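Local structure of GlcNAc Inducible Gene 2, GIG2 (Candida albicans, 6AKZ) at residues I178-P183 with N364-V369; Q257-L262 with S345-H350; N264-E269 with I338-K343; T271-P276 with E356-H361. The protein binds an iron(III) ion and is probably a non-haem oxygenase of the DUF1479 (Gig2-like) family in the cupin clan. All coordinates share one frame; numbering follows the deposited sequence.

Interaction 1. Residues I178-P183 with N364-V369; sequences IRIREP and NGHSSV
Arg-179 of strand 178-181 reaches over its antiparallel neighbour, strand 367-369, to both Val-369 and Ser-367. With CG anti to the backbone N (chi1 164°), the chain leaves the sheet from CB on the face that Ser-367 and Val-369 share; a bend at chi3 (60°) then brings it back over the partner strand. Arg-179 CG passes 4.1 Å from Ser-367 O. Beyond the bend, Arg-179 NE lies 4.0 Å from Val-369 CG2 and is hydrogen-bonded to Tyr-371 OH. The Val-369 CG2 methyl covers one face of the guanidinium near its rim, and NH2 also touches CG1. At the tip, Arg-179 NH1 donates to Ser-367 OG over 3.0 Å, somewhat out of the guanidinium plane. A weak, strongly bent bond of 2.8 Å also runs from Arg-179 NH1 to Ser-367 O. The same carbonyl accepts the straighter bond from Arg-181 N, so two donors share it, while Ser-367 OG is also bonded to Gly-270 O.

On the other face of the sheet, Ile-180 CG2 presses to 3.2 Å from Ser-368 OG. Ser-368 OG is hydrogen-bonded to His-366 ND1 at 2.7 Å, and the imidazole stacks on Phe-103 of helix 96-112. Further along, the Pro-183 ring rests against Gly-365 O. Reciprocal backbone bonds join Arg-179 with Val-369 and Arg-181 with Ser-367, flanking the non-hydrogen-bonded pair Ile-180 with Ser-368. The arrangement is that of paired antiparallel strands in the larger sheet of a cupin-type fold, one face backed by helix 96-112 and the other turned toward the iron side.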
loop_
_atom_site.group_PDB
_atom_site.type_symbol
_atom_site.label_atom_id
_atom_site.label_comp_id
_atom_site.label_asym_id
_atom_site.label_seq_id
_atom_site.Cartn_x
_atom_site.Cartn_y
_atom_site.Cartn_z
ATOM N N ILE A 178 2.816 -5.758 -14.271
ATOM C CA ILE A 178 3.637 -6.877 -13.928
ATOM C C ILE A 178 5.134 -6.466 -13.963
ATOM O O ILE A 178 5.526 -5.495 -14.582
ATOM C CB ILE A 178 3.306 -8.084 -14.806
ATOM C CG1 ILE A 178 3.738 -7.889 -16.232
ATOM C CG2 ILE A 178 1.777 -8.397 -14.761
ATOM C CD1 ILE A 178 3.651 -9.165 -17.075
ATOM N N ARG A 179 5.940 -7.218 -13.219
ATOM C CA ARG A 179 7.379 -7.099 -13.253
ATOM C C ARG A 179 7.978 -8.438 -13.661
ATOM O O ARG A 179 7.557 -9.516 -13.201
ATOM C CB ARG A 179 7.909 -6.652 -11.906
ATOM C CG ARG A 179 9.414 -6.905 -11.809
ATOM C CD ARG A 179 9.977 -6.355 -10.542
ATOM N NE ARG A 179 9.444 -6.871 -9.251
ATOM C CZ ARG A 179 9.720 -8.030 -8.655
ATOM N NH1 ARG A 179 10.365 -8.998 -9.295
ATOM N NH2 ARG A 179 9.334 -8.224 -7.373
ATOM N N ILE A 180 8.893 -8.406 -14.634
ATOM C CA ILE A 180 9.652 -9.597 -14.967
ATOM C C ILE A 180 11.101 -9.127 -14.997
ATOM O O ILE A 180 11.500 -8.469 -15.969
ATOM C CB ILE A 180 9.273 -10.182 -16.350
ATOM C CG1 ILE A 180 7.789 -10.540 -16.379
ATOM C CG2 ILE A 180 10.055 -11.456 -16.640
ATOM C CD1 ILE A 180 7.275 -10.957 -17.742
ATOM N N ARG A 181 11.831 -9.352 -13.891
ATOM C CA ARG A 181 13.163 -8.815 -13.671
ATOM C C ARG A 181 14.200 -9.897 -13.983
ATOM O O ARG A 181 14.239 -10.942 -13.367
ATOM C CB ARG A 181 13.355 -8.334 -12.278
ATOM C CG ARG A 181 14.723 -7.667 -12.006
ATOM C CD ARG A 181 14.677 -6.991 -10.678
ATOM N NE ARG A 181 15.987 -6.486 -10.300
ATOM C CZ ARG A 181 16.285 -5.979 -9.116
ATOM N NH1 ARG A 181 15.388 -5.915 -8.138
ATOM N NH2 ARG A 181 17.500 -5.512 -8.901
ATOM N N GLU A 182 14.972 -9.665 -15.054
ATOM C CA GLU A 182 16.074 -10.579 -15.401
ATOM C C GLU A 182 17.257 -10.418 -14.420
ATOM O O GLU A 182 17.529 -9.314 -13.936
ATOM C CB GLU A 182 16.545 -10.361 -16.857
ATOM C CG GLU A 182 15.499 -10.796 -17.879
ATOM C CD GLU A 182 15.173 -12.271 -17.849
ATOM O OE1 GLU A 182 16.089 -13.102 -17.687
ATOM O OE2 GLU A 182 13.985 -12.643 -17.949
ATOM N N PRO A 183 18.046 -11.501 -14.248
ATOM C CA PRO A 183 19.280 -11.336 -13.472
ATOM C C PRO A 183 20.170 -10.307 -14.063
ATOM O O PRO A 183 20.235 -10.166 -15.311
ATOM C CB PRO A 183 19.932 -12.704 -13.556
ATOM C CG PRO A 183 18.790 -13.671 -13.720
ATOM C CD PRO A 183 17.766 -12.903 -14.544
ATOM N N ASN A 364 19.294 -17.089 -10.208
ATOM C CA ASN A 364 19.408 -18.026 -11.348
ATOM C C ASN A 364 18.326 -17.901 -12.434
ATOM O O ASN A 364 18.375 -18.633 -13.393
ATOM C CB ASN A 364 19.489 -19.499 -10.914
ATOM C CG ASN A 364 18.455 -19.887 -9.873
ATOM O OD1 ASN A 364 17.617 -19.072 -9.447
ATOM N ND2 ASN A 364 18.512 -21.152 -9.449
ATOM N N GLY A 365 17.355 -17.002 -12.278
ATOM C CA GLY A 365 16.314 -16.848 -13.284
ATOM C C GLY A 365 15.547 -15.599 -12.998
ATOM O O GLY A 365 15.818 -14.861 -12.057
ATOM N N HIS A 366 14.543 -15.356 -13.823
ATOM C CA HIS A 366 13.706 -14.176 -13.708
ATOM C C HIS A 366 13.003 -14.153 -12.323
ATOM O O HIS A 366 12.717 -15.192 -11.726
ATOM C CB HIS A 366 12.665 -14.108 -14.896
ATOM C CG HIS A 366 11.691 -15.230 -14.872
ATOM N ND1 HIS A 366 10.462 -15.131 -14.231
ATOM C CD2 HIS A 366 11.742 -16.497 -15.373
ATOM C CE1 HIS A 366 9.809 -16.268 -14.362
ATOM N NE2 HIS A 366 10.588 -17.126 -14.987
ATOM N N SER A 367 12.886 -12.929 -11.809
ATOM C CA SER A 367 12.141 -12.609 -10.615
ATOM C C SER A 367 10.893 -11.797 -11.139
ATOM O O SER A 367 10.982 -10.637 -11.536
ATOM C CB SER A 367 12.961 -11.781 -9.686
ATOM O OG SER A 367 12.155 -11.329 -8.672
ATOM N N SER A 368 9.753 -12.469 -11.129
ATOM C CA SER A 368 8.532 -11.960 -11.752
ATOM C C SER A 368 7.356 -12.069 -10.789
ATOM O O SER A 368 7.198 -13.066 -10.070
ATOM C CB SER A 368 8.230 -12.752 -12.950
ATOM O OG SER A 368 9.354 -12.752 -13.852
ATOM N N VAL A 369 6.594 -10.976 -10.787
ATOM C CA VAL A 369 5.432 -10.870 -9.957
ATOM C C VAL A 369 4.298 -10.177 -10.676
ATOM O O VAL A 369 4.477 -9.404 -11.629
ATOM C CB VAL A 369 5.701 -10.203 -8.597
ATOM C CG1 VAL A 369 6.822 -10.885 -7.854
ATOM C CG2 VAL A 369 5.945 -8.701 -8.717
#

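Interaction 2. Residues Q257-L262 with S345-H350; sequences QGWLAL and SFVFWH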
loop_
_atom_site.group_PDB
_atom_site.type_symbol
_atom_site.label_atom_id
_atom_site.label_comp_id
_atom_site.label_asym_id
_atom_site.label_seq_id
_atom_site.Cartn_x
_atom_site.Cartn_y
_atom_site.Cartn_z
ATOM N N GLN A 257 -0.379 -3.258 0.021
ATOM C CA GLN A 257 0.216 -3.536 -1.295
ATOM C C GLN A 257 0.490 -5.029 -1.308
ATOM O O GLN A 257 0.602 -5.685 -0.277
ATOM C CB GLN A 257 1.532 -2.829 -1.498
ATOM C CG GLN A 257 1.428 -1.286 -1.568
ATOM C CD GLN A 257 2.724 -0.627 -2.032
ATOM O OE1 GLN A 257 3.273 -1.036 -3.037
ATOM N NE2 GLN A 257 3.149 0.448 -1.376
ATOM N N GLY A 258 0.576 -5.555 -2.496
ATOM C CA GLY A 258 0.777 -6.986 -2.670
ATOM C C GLY A 258 1.194 -7.462 -4.015
ATOM O O GLY A 258 1.005 -6.730 -5.009
ATOM N N TRP A 259 1.594 -8.722 -4.070
ATOM C CA TRP A 259 1.765 -9.379 -5.356
ATOM C C TRP A 259 1.832 -10.862 -5.255
ATOM O O TRP A 259 2.056 -11.434 -4.127
ATOM C CB TRP A 259 3.051 -8.882 -6.020
ATOM C CG TRP A 259 4.327 -8.823 -5.236
ATOM C CD1 TRP A 259 4.979 -7.658 -4.898
ATOM C CD2 TRP A 259 5.216 -9.896 -4.799
ATOM N NE1 TRP A 259 6.184 -7.942 -4.278
ATOM C CE2 TRP A 259 6.373 -9.274 -4.226
ATOM C CE3 TRP A 259 5.157 -11.286 -4.836
ATOM C CZ2 TRP A 259 7.397 -9.989 -3.654
ATOM C CZ3 TRP A 259 6.195 -12.021 -4.287
ATOM C CH2 TRP A 259 7.288 -11.385 -3.704
ATOM N N LEU A 260 1.526 -11.466 -6.382
ATOM C CA LEU A 260 1.566 -12.924 -6.586
ATOM C C LEU A 260 2.868 -13.306 -7.235
ATOM O O LEU A 260 3.220 -12.753 -8.291
ATOM C CB LEU A 260 0.394 -13.404 -7.456
ATOM C CG LEU A 260 0.362 -14.909 -7.894
ATOM C CD1 LEU A 260 0.069 -15.731 -6.675
ATOM C CD2 LEU A 260 -0.726 -15.056 -8.915
ATOM N N ALA A 261 3.576 -14.251 -6.650
ATOM C CA ALA A 261 4.852 -14.769 -7.182
ATOM C C ALA A 261 4.689 -15.657 -8.418
ATOM O O ALA A 261 3.999 -16.672 -8.364
ATOM C CB ALA A 261 5.610 -15.558 -6.093
ATOM N N LEU A 262 5.322 -15.269 -9.519
ATOM C CA LEU A 262 5.285 -16.020 -10.795
ATOM C C LEU A 262 6.624 -16.762 -10.994
ATOM O O LEU A 262 6.818 -17.450 -12.017
ATOM C CB LEU A 262 5.090 -15.038 -11.938
ATOM C CG LEU A 262 3.815 -14.184 -11.890
ATOM C CD1 LEU A 262 3.810 -13.237 -13.095
ATOM C CD2 LEU A 262 2.609 -15.082 -11.796
ATOM N N SER A 345 3.040 -18.169 -4.155
ATOM C CA SER A 345 2.917 -17.443 -2.902
ATOM C C SER A 345 2.435 -16.035 -3.191
ATOM O O SER A 345 2.594 -15.514 -4.272
ATOM C CB SER A 345 4.251 -17.305 -2.166
ATOM O OG SER A 345 4.673 -18.609 -1.803
ATOM N N PHE A 346 1.793 -15.463 -2.189
ATOM C CA PHE A 346 1.309 -14.087 -2.229
ATOM C C PHE A 346 1.987 -13.345 -1.107
ATOM O O PHE A 346 1.998 -13.850 0.026
ATOM C CB PHE A 346 -0.194 -13.996 -2.175
ATOM C CG PHE A 346 -0.738 -12.763 -2.776
ATOM C CD1 PHE A 346 -0.734 -11.569 -2.058
ATOM C CD2 PHE A 346 -1.163 -12.726 -4.081
ATOM C CE1 PHE A 346 -1.162 -10.428 -2.631
ATOM C CE2 PHE A 346 -1.615 -11.562 -4.647
ATOM C CZ PHE A 346 -1.597 -10.426 -3.954
ATOM N N VAL A 347 2.482 -12.123 -1.396
ATOM C CA VAL A 347 3.135 -11.307 -0.418
ATOM C C VAL A 347 2.314 -10.010 -0.248
ATOM O O VAL A 347 2.070 -9.306 -1.230
ATOM C CB VAL A 347 4.603 -11.024 -0.742
ATOM C CG1 VAL A 347 5.192 -9.900 0.103
ATOM C CG2 VAL A 347 5.422 -12.313 -0.649
ATOM N N PHE A 348 2.001 -9.693 0.989
ATOM C CA PHE A 348 1.275 -8.448 1.387
ATOM C C PHE A 348 2.167 -7.578 2.264
ATOM O O PHE A 348 2.881 -8.073 3.144
ATOM C CB PHE A 348 0.059 -8.769 2.239
ATOM C CG PHE A 348 -1.098 -9.315 1.511
ATOM C CD1 PHE A 348 -1.826 -8.494 0.676
ATOM C CD2 PHE A 348 -1.499 -10.653 1.689
ATOM C CE1 PHE A 348 -2.944 -8.945 -0.039
ATOM C CE2 PHE A 348 -2.616 -11.116 0.957
ATOM C CZ PHE A 348 -3.321 -10.266 0.112
ATOM N N TRP A 349 2.095 -6.268 2.094
ATOM C CA TRP A 349 2.604 -5.397 3.079
ATOM C C TRP A 349 1.658 -4.191 3.271
ATOM O O TRP A 349 1.009 -3.652 2.350
ATOM C CB TRP A 349 4.043 -4.954 2.873
ATOM C CG TRP A 349 4.332 -4.164 1.621
ATOM C CD1 TRP A 349 4.521 -2.827 1.552
ATOM C CD2 TRP A 349 4.448 -4.663 0.282
ATOM N NE1 TRP A 349 4.751 -2.412 0.195
ATOM C CE2 TRP A 349 4.792 -3.550 -0.568
ATOM C CE3 TRP A 349 4.370 -5.946 -0.288
ATOM C CZ2 TRP A 349 5.037 -3.696 -1.936
ATOM C CZ3 TRP A 349 4.563 -6.079 -1.691
ATOM C CH2 TRP A 349 4.887 -4.983 -2.482
ATOM N N HIS A 350 1.606 -3.759 4.513
ATOM C CA HIS A 350 0.820 -2.562 4.932
ATOM C C HIS A 350 1.252 -1.304 4.190
ATOM O O HIS A 350 2.412 -1.110 3.862
ATOM C CB HIS A 350 0.891 -2.338 6.434
ATOM C CG HIS A 350 -0.144 -1.415 6.979
ATOM N ND1 HIS A 350 0.026 -0.053 7.039
ATOM C CD2 HIS A 350 -1.296 -1.674 7.637
ATOM C CE1 HIS A 350 -1.005 0.500 7.647
ATOM N NE2 HIS A 350 -1.831 -0.470 8.016
#
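Trp-349, Trp-259 and Gln-257 bury the most surface where strands 257-261 and 346-350 run antiparallel, all three on the same face of the sheet. The indole of Trp-349 lies beneath Gln-257: CB of the glutamine sits over the six-membered ring, 3.8 Å from its centroid, and the chain continues across the indole until OE1 comes within 3.4 Å of CZ2. The amide is inclined 44° to the ring, and its NE2 is hydrogen-bonded to Asp-194, an iron ligand.

The far rim of Trp-349 meets Trp-259. CZ3 and CH2 approach CD1 of the second indole, CZ3 at 3.6 Å, with the six-membered ring of Trp-349 and the five-membered ring of Trp-259 inclined at 74°. Trp-259 holds its CG between the backbone N and the carbonyl carbon (chi1 48°), which swings the indole across to Val-347; CB of this valine lies almost on the normal of the six-membered ring, 3.9 Å from its centroid.

On the opposite face, the Phe-346 ring folds back over the neighbouring backbone, with Trp-259 O 3.3 Å above its plane and over its centre. Gly-258 lets this ring come beside it, its CA 4.0 Å from Phe-346 CE1. Backbone bonds pair Gln-257 with Trp-349 and Trp-259 with Val-347, and Ala-261 N donates to Ser-345 O along a nearly straight line. The contact is therefore a buried, largely aromatic one in which the polar Gln-257 amide is directed to Asp-194; held against Trp-349, it probably helps to orient that carboxylate at the iron.

Interaction 3. Residues N264-E269 with I338-K343; sequences NNKSGE and IPDVKK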
loop_
_atom_site.group_PDB
_atom_site.type_symbol
_atom_site.label_atom_id
_atom_site.label_comp_id
_atom_site.label_asym_id
_atom_site.label_seq_id
_atom_site.Cartn_x
_atom_site.Cartn_y
_atom_site.Cartn_z
ATOM N N ASN A 264 10.318 -18.599 -8.678
ATOM C CA ASN A 264 11.017 -18.943 -7.448
ATOM C C ASN A 264 12.262 -18.086 -7.354
ATOM O O ASN A 264 13.106 -18.171 -8.288
ATOM C CB ASN A 264 11.488 -20.394 -7.467
ATOM C CG ASN A 264 10.369 -21.372 -7.608
ATOM O OD1 ASN A 264 9.304 -21.310 -6.936
ATOM N ND2 ASN A 264 10.563 -22.291 -8.560
ATOM N N ASN A 265 12.443 -17.300 -6.267
ATOM C CA ASN A 265 13.670 -16.467 -6.075
ATOM C C ASN A 265 14.041 -16.435 -4.612
ATOM O O ASN A 265 13.164 -16.249 -3.776
ATOM C CB ASN A 265 13.460 -15.041 -6.528
ATOM C CG ASN A 265 12.872 -14.968 -7.924
ATOM O OD1 ASN A 265 11.615 -14.985 -8.068
ATOM N ND2 ASN A 265 13.719 -15.046 -8.968
ATOM N N LYS A 266 15.289 -16.676 -4.294
ATOM C CA LYS A 266 15.702 -16.804 -2.864
ATOM C C LYS A 266 15.880 -15.372 -2.330
ATOM O O LYS A 266 15.841 -14.492 -3.115
ATOM C CB LYS A 266 17.017 -17.505 -2.750
ATOM C CG LYS A 266 16.871 -18.984 -3.021
ATOM C CD LYS A 266 18.239 -19.652 -2.968
ATOM C CE LYS A 266 18.227 -21.039 -3.545
ATOM N NZ LYS A 266 18.403 -20.932 -5.032
ATOM N N SER A 267 15.922 -15.181 -1.013
ATOM C CA SER A 267 16.082 -13.825 -0.405
ATOM C C SER A 267 17.201 -13.097 -1.081
ATOM O O SER A 267 18.270 -13.706 -1.343
ATOM C CB SER A 267 16.367 -13.901 1.118
ATOM O OG SER A 267 15.397 -14.615 1.762
ATOM N N GLY A 268 17.018 -11.838 -1.412
ATOM C CA GLY A 268 18.078 -11.057 -2.057
ATOM C C GLY A 268 18.155 -11.154 -3.585
ATOM O O GLY A 268 18.876 -10.420 -4.221
ATOM N N GLU A 269 17.459 -12.107 -4.197
ATOM C CA GLU A 269 17.566 -12.291 -5.653
ATOM C C GLU A 269 16.511 -11.463 -6.372
ATOM O O GLU A 269 15.529 -12.015 -6.854
ATOM C CB GLU A 269 17.400 -13.795 -6.002
ATOM C CG GLU A 269 18.502 -14.653 -5.424
ATOM C CD GLU A 269 18.422 -16.182 -5.747
ATOM O OE1 GLU A 269 17.358 -16.719 -6.237
ATOM O OE2 GLU A 269 19.521 -16.839 -5.529
ATOM N N ILE A 338 12.788 -10.210 2.186
ATOM C CA ILE A 338 11.759 -11.237 2.487
ATOM C C ILE A 338 12.340 -12.646 2.396
ATOM O O ILE A 338 13.426 -12.831 1.840
ATOM C CB ILE A 338 10.524 -11.089 1.585
ATOM C CG1 ILE A 338 10.931 -11.246 0.111
ATOM C CG2 ILE A 338 9.796 -9.795 1.965
ATOM C CD1 ILE A 338 9.730 -11.378 -0.760
ATOM N N PRO A 339 11.655 -13.644 2.994
ATOM C CA PRO A 339 12.028 -15.080 2.845
ATOM C C PRO A 339 12.024 -15.501 1.395
ATOM O O PRO A 339 11.540 -14.777 0.499
ATOM C CB PRO A 339 11.026 -15.850 3.759
ATOM C CG PRO A 339 10.139 -14.814 4.364
ATOM C CD PRO A 339 10.512 -13.465 3.904
ATOM N N ASP A 340 12.690 -16.625 1.145
ATOM C CA ASP A 340 12.694 -17.252 -0.194
ATOM C C ASP A 340 11.257 -17.260 -0.744
ATOM O O ASP A 340 10.333 -17.538 -0.018
ATOM C CB ASP A 340 13.242 -18.690 -0.121
ATOM C CG ASP A 340 14.738 -18.728 0.211
ATOM O OD1 ASP A 340 15.479 -17.676 0.137
ATOM O OD2 ASP A 340 15.175 -19.857 0.577
ATOM N N VAL A 341 11.096 -16.831 -1.970
ATOM C CA VAL A 341 9.786 -16.767 -2.620
ATOM C C VAL A 341 9.641 -17.984 -3.525
ATOM O O VAL A 341 10.546 -18.255 -4.341
ATOM C CB VAL A 341 9.724 -15.490 -3.493
ATOM C CG1 VAL A 341 8.485 -15.435 -4.339
ATOM C CG2 VAL A 341 9.810 -14.283 -2.596
ATOM N N LYS A 342 8.506 -18.666 -3.393
ATOM C CA LYS A 342 8.107 -19.754 -4.268
ATOM C C LYS A 342 6.913 -19.317 -5.189
ATOM O O LYS A 342 6.016 -18.588 -4.799
ATOM C CB LYS A 342 7.766 -20.987 -3.426
ATOM C CG LYS A 342 8.915 -21.457 -2.516
ATOM C CD LYS A 342 10.062 -21.987 -3.342
ATOM C CE LYS A 342 11.114 -22.750 -2.468
ATOM N NZ LYS A 342 12.315 -21.889 -2.181
ATOM N N LYS A 343 6.904 -19.819 -6.395
ATOM C CA LYS A 343 5.717 -19.664 -7.341
ATOM C C LYS A 343 4.397 -19.918 -6.634
ATOM O O LYS A 343 4.283 -20.866 -5.878
ATOM C CB LYS A 343 5.823 -20.686 -8.489
ATOM C CG LYS A 343 6.934 -20.401 -9.409
ATOM C CD LYS A 343 7.058 -21.506 -10.455
ATOM C CE LYS A 343 8.181 -21.140 -11.411
ATOM N NZ LYS A 343 8.343 -22.173 -12.480
#
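Ser-267 and Asp-340 face each other at one end of this pair of antiparallel loops. Ser-267 OG donates to Ile-338 O at 2.7 Å, in the carbonyl plane and on a lone pair. Ser-267 N is taken by Asp-340 OD1 at 2.8 Å, through the anti lone pair of the carboxylate. Asp-340 OD1 also lies 3.3 Å from Lys-266 CB, whose aliphatic chain crosses the aspartate while its ammonium stays away.

At the other end Asn-264 turns its amide across the lysine pair 342-343. With CG beside the backbone N (chi1 -60°), Asn-264 OD1 accepts from Lys-343 N at 2.9 Å, the donor tilted 31° from the amide carbonyl plane. The extended methylenes of Lys-343 pass the amide at about a right angle, and its NZ goes on to a salt bridge with Asp-100. Between the two ends, Asn-265 and Val-341 exchange N-H...O bonds in both directions, a single antiparallel bridge.

A second shell fixes these groups. Residues 266-269 form a type II turn closed by Glu-269 N to Lys-266 O, and Glu-269 OE1 takes Lys-266 N at 2.8 Å from above its carboxylate plane. The amide of Asn-265 is gripped by Ser-263 and by His-366 O. Side-chain oxygens thus take the place of main-chain carbonyls at both ends of the bridge, so two irregular loops are zipped together largely by polar bonds.

Interaction 4. Residues T271-P276 with E356-H361; sequences TLRVLP and EVDREH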
loop_
_atom_site.group_PDB
_atom_site.type_symbol
_atom_site.label_atom_id
_atom_site.label_comp_id
_atom_site.label_asym_id
_atom_site.label_seq_id
_atom_site.Cartn_x
_atom_site.Cartn_y
_atom_site.Cartn_z
ATOM N N THR A 271 14.216 -9.427 -5.340
ATOM C CA THR A 271 12.896 -9.436 -4.705
ATOM C C THR A 271 12.491 -8.120 -4.011
ATOM O O THR A 271 12.622 -7.035 -4.577
ATOM C CB THR A 271 12.774 -10.589 -3.689
ATOM O OG1 THR A 271 13.933 -10.611 -2.846
ATOM C CG2 THR A 271 12.649 -11.922 -4.408
ATOM N N LEU A 272 11.993 -8.250 -2.782
ATOM C CA LEU A 272 11.521 -7.159 -1.967
ATOM C C LEU A 272 12.270 -7.187 -0.626
ATOM O O LEU A 272 12.610 -8.258 -0.122
ATOM C CB LEU A 272 10.018 -7.358 -1.736
ATOM C CG LEU A 272 9.249 -6.291 -0.895
ATOM C CD1 LEU A 272 9.203 -4.969 -1.587
ATOM C CD2 LEU A 272 7.873 -6.852 -0.586
ATOM N N ARG A 273 12.508 -6.010 -0.103
ATOM C CA ARG A 273 13.060 -5.793 1.217
ATOM C C ARG A 273 12.032 -4.924 1.993
ATOM O O ARG A 273 11.440 -4.048 1.449
ATOM C CB ARG A 273 14.420 -5.135 1.168
ATOM C CG ARG A 273 15.388 -6.000 0.404
ATOM C CD ARG A 273 16.679 -5.351 0.079
ATOM N NE ARG A 273 17.302 -4.565 1.112
ATOM C CZ ARG A 273 18.052 -5.040 2.073
ATOM N NH1 ARG A 273 18.235 -6.348 2.241
ATOM N NH2 ARG A 273 18.599 -4.210 2.899
ATOM N N VAL A 274 11.886 -5.233 3.265
ATOM C CA VAL A 274 10.954 -4.545 4.093
ATOM C C VAL A 274 11.560 -4.238 5.470
ATOM O O VAL A 274 12.559 -4.859 5.847
ATOM C CB VAL A 274 9.709 -5.456 4.363
ATOM C CG1 VAL A 274 8.928 -5.679 3.094
ATOM C CG2 VAL A 274 10.096 -6.831 4.927
ATOM N N LEU A 275 10.942 -3.343 6.192
ATOM C CA LEU A 275 11.260 -3.094 7.594
ATOM C C LEU A 275 10.049 -3.606 8.343
ATOM O O LEU A 275 9.075 -2.869 8.518
ATOM C CB LEU A 275 11.451 -1.600 7.834
ATOM C CG LEU A 275 12.407 -1.250 8.935
ATOM C CD1 LEU A 275 12.499 0.283 9.024
ATOM C CD2 LEU A 275 11.910 -1.840 10.195
ATOM N N PRO A 276 10.123 -4.829 8.895
ATOM C CA PRO A 276 8.945 -5.483 9.383
ATOM C C PRO A 276 8.557 -5.061 10.806
ATOM O O PRO A 276 8.498 -5.871 11.773
ATOM C CB PRO A 276 9.313 -6.975 9.217
ATOM C CG PRO A 276 10.768 -6.978 9.607
ATOM C CD PRO A 276 11.272 -5.778 8.813
ATOM N N GLU A 356 11.703 -1.543 -0.067
ATOM C CA GLU A 356 12.461 -1.235 -1.341
ATOM C C GLU A 356 12.681 -2.553 -2.058
ATOM O O GLU A 356 12.468 -3.619 -1.496
ATOM C CB GLU A 356 13.837 -0.636 -1.002
ATOM C CG GLU A 356 14.641 -1.462 -0.039
ATOM C CD GLU A 356 16.051 -0.932 0.320
ATOM O OE1 GLU A 356 16.387 0.215 -0.027
ATOM O OE2 GLU A 356 16.822 -1.715 0.963
ATOM N N VAL A 357 13.069 -2.482 -3.321
ATOM C CA VAL A 357 13.456 -3.708 -4.085
ATOM C C VAL A 357 14.940 -3.921 -3.967
ATOM O O VAL A 357 15.706 -3.014 -3.654
ATOM C CB VAL A 357 13.074 -3.726 -5.562
ATOM C CG1 VAL A 357 11.620 -4.164 -5.708
ATOM C CG2 VAL A 357 13.401 -2.408 -6.207
ATOM N N ASP A 358 15.368 -5.153 -4.138
ATOM C CA ASP A 358 16.786 -5.471 -4.083
ATOM C C ASP A 358 17.538 -4.695 -5.181
ATOM O O ASP A 358 17.044 -4.590 -6.329
ATOM C CB ASP A 358 17.018 -6.976 -4.316
ATOM C CG ASP A 358 16.703 -7.829 -3.126
ATOM O OD1 ASP A 358 17.270 -7.562 -2.052
ATOM O OD2 ASP A 358 15.985 -8.875 -3.288
ATOM N N ARG A 359 18.687 -4.129 -4.787
ATOM C CA ARG A 359 19.595 -3.388 -5.699
ATOM C C ARG A 359 20.071 -4.320 -6.854
ATOM O O ARG A 359 20.040 -3.988 -8.047
ATOM C CB ARG A 359 20.810 -2.844 -4.875
ATOM N N GLU A 360 20.432 -5.513 -6.506
ATOM C CA GLU A 360 20.939 -6.428 -7.495
ATOM C C GLU A 360 20.130 -7.693 -7.610
ATOM O O GLU A 360 19.443 -8.030 -6.710
ATOM C CB GLU A 360 22.332 -6.853 -7.043
ATOM C CG GLU A 360 23.379 -5.773 -6.909
ATOM C CD GLU A 360 23.595 -5.048 -8.195
ATOM O OE1 GLU A 360 23.592 -5.680 -9.250
ATOM O OE2 GLU A 360 23.785 -3.837 -8.171
ATOM N N HIS A 361 20.270 -8.401 -8.736
ATOM C CA HIS A 361 19.611 -9.678 -8.949
ATOM C C HIS A 361 20.612 -10.635 -9.557
ATOM O O HIS A 361 20.795 -10.653 -10.739
ATOM C CB HIS A 361 18.417 -9.602 -9.859
ATOM C CG HIS A 361 17.760 -10.930 -10.064
ATOM N ND1 HIS A 361 16.720 -11.132 -10.939
ATOM C CD2 HIS A 361 18.024 -12.123 -9.517
ATOM C CE1 HIS A 361 16.368 -12.401 -10.907
ATOM N NE2 HIS A 361 17.130 -13.015 -10.032
#
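Thr-271 opens the contact by gripping the carboxylate of Asp-358 twice. Thr-271 N donates to Asp-358 OD2 at 2.8 Å on the anti lone pair, and Thr-271 OG1 donates to the same oxygen at 2.7 Å, nearly along the C-O axis. With OG1 between N and the carbonyl carbon (chi1 47°), hydroxyl and amide converge on that one acceptor. Thr-271 O is touched by Val-357 CG1 at 3.2 Å and takes a long, weak bond from Asp-358 N.

Leu-272 follows, paired with Val-357 across a non-hydrogen-bonded site; its CD1 rests 3.5 Å from Glu-356 O, and the side chain packs on Trp-349. At Arg-273 backbone bonds run both ways to Glu-356. The two side chains then lie side by side, and a bend at chi3 (43°) sets Arg-273 NE in a straight salt bridge of 2.9 Å to Glu-356 OE2, which lies in the guanidinium plane. Asp-358 crosses the arginine chain at about a right angle, OD1 3.1 Å from Arg-273 CD.

The pairing joins central strand 272-274 to outer strand 355-357 of a three-stranded sheet. His-355 there binds the iron with His-192 and Asp-194, a two-histidine, one-carboxylate set probably like that of non-haem iron oxygenases.

How the interactions relate
The four contacts sit 11 to 14 Å apart, centre to centre, and each touches the other three. Interactions 1 and 2 belong to the large mixed sheet, where strands 367-371 and 256-261 are neighbours; interaction 4 lies in the three-stranded sheet 336-337, 272-274, 355-357. Interaction 3 ties the loop joining strands 256-261 and 272-274 to the loop between 336-337 and 346-350, and so links the sheets. Along the chain, 178-183 comes first and 364-369 last, enclosing the other three; interaction 2 encloses interaction 3, and interaction 4 alternates with both. Interactions 2 and 4 thus bring parts of both sheets close to the iron, which lies closest to interaction 2, near Gln-257.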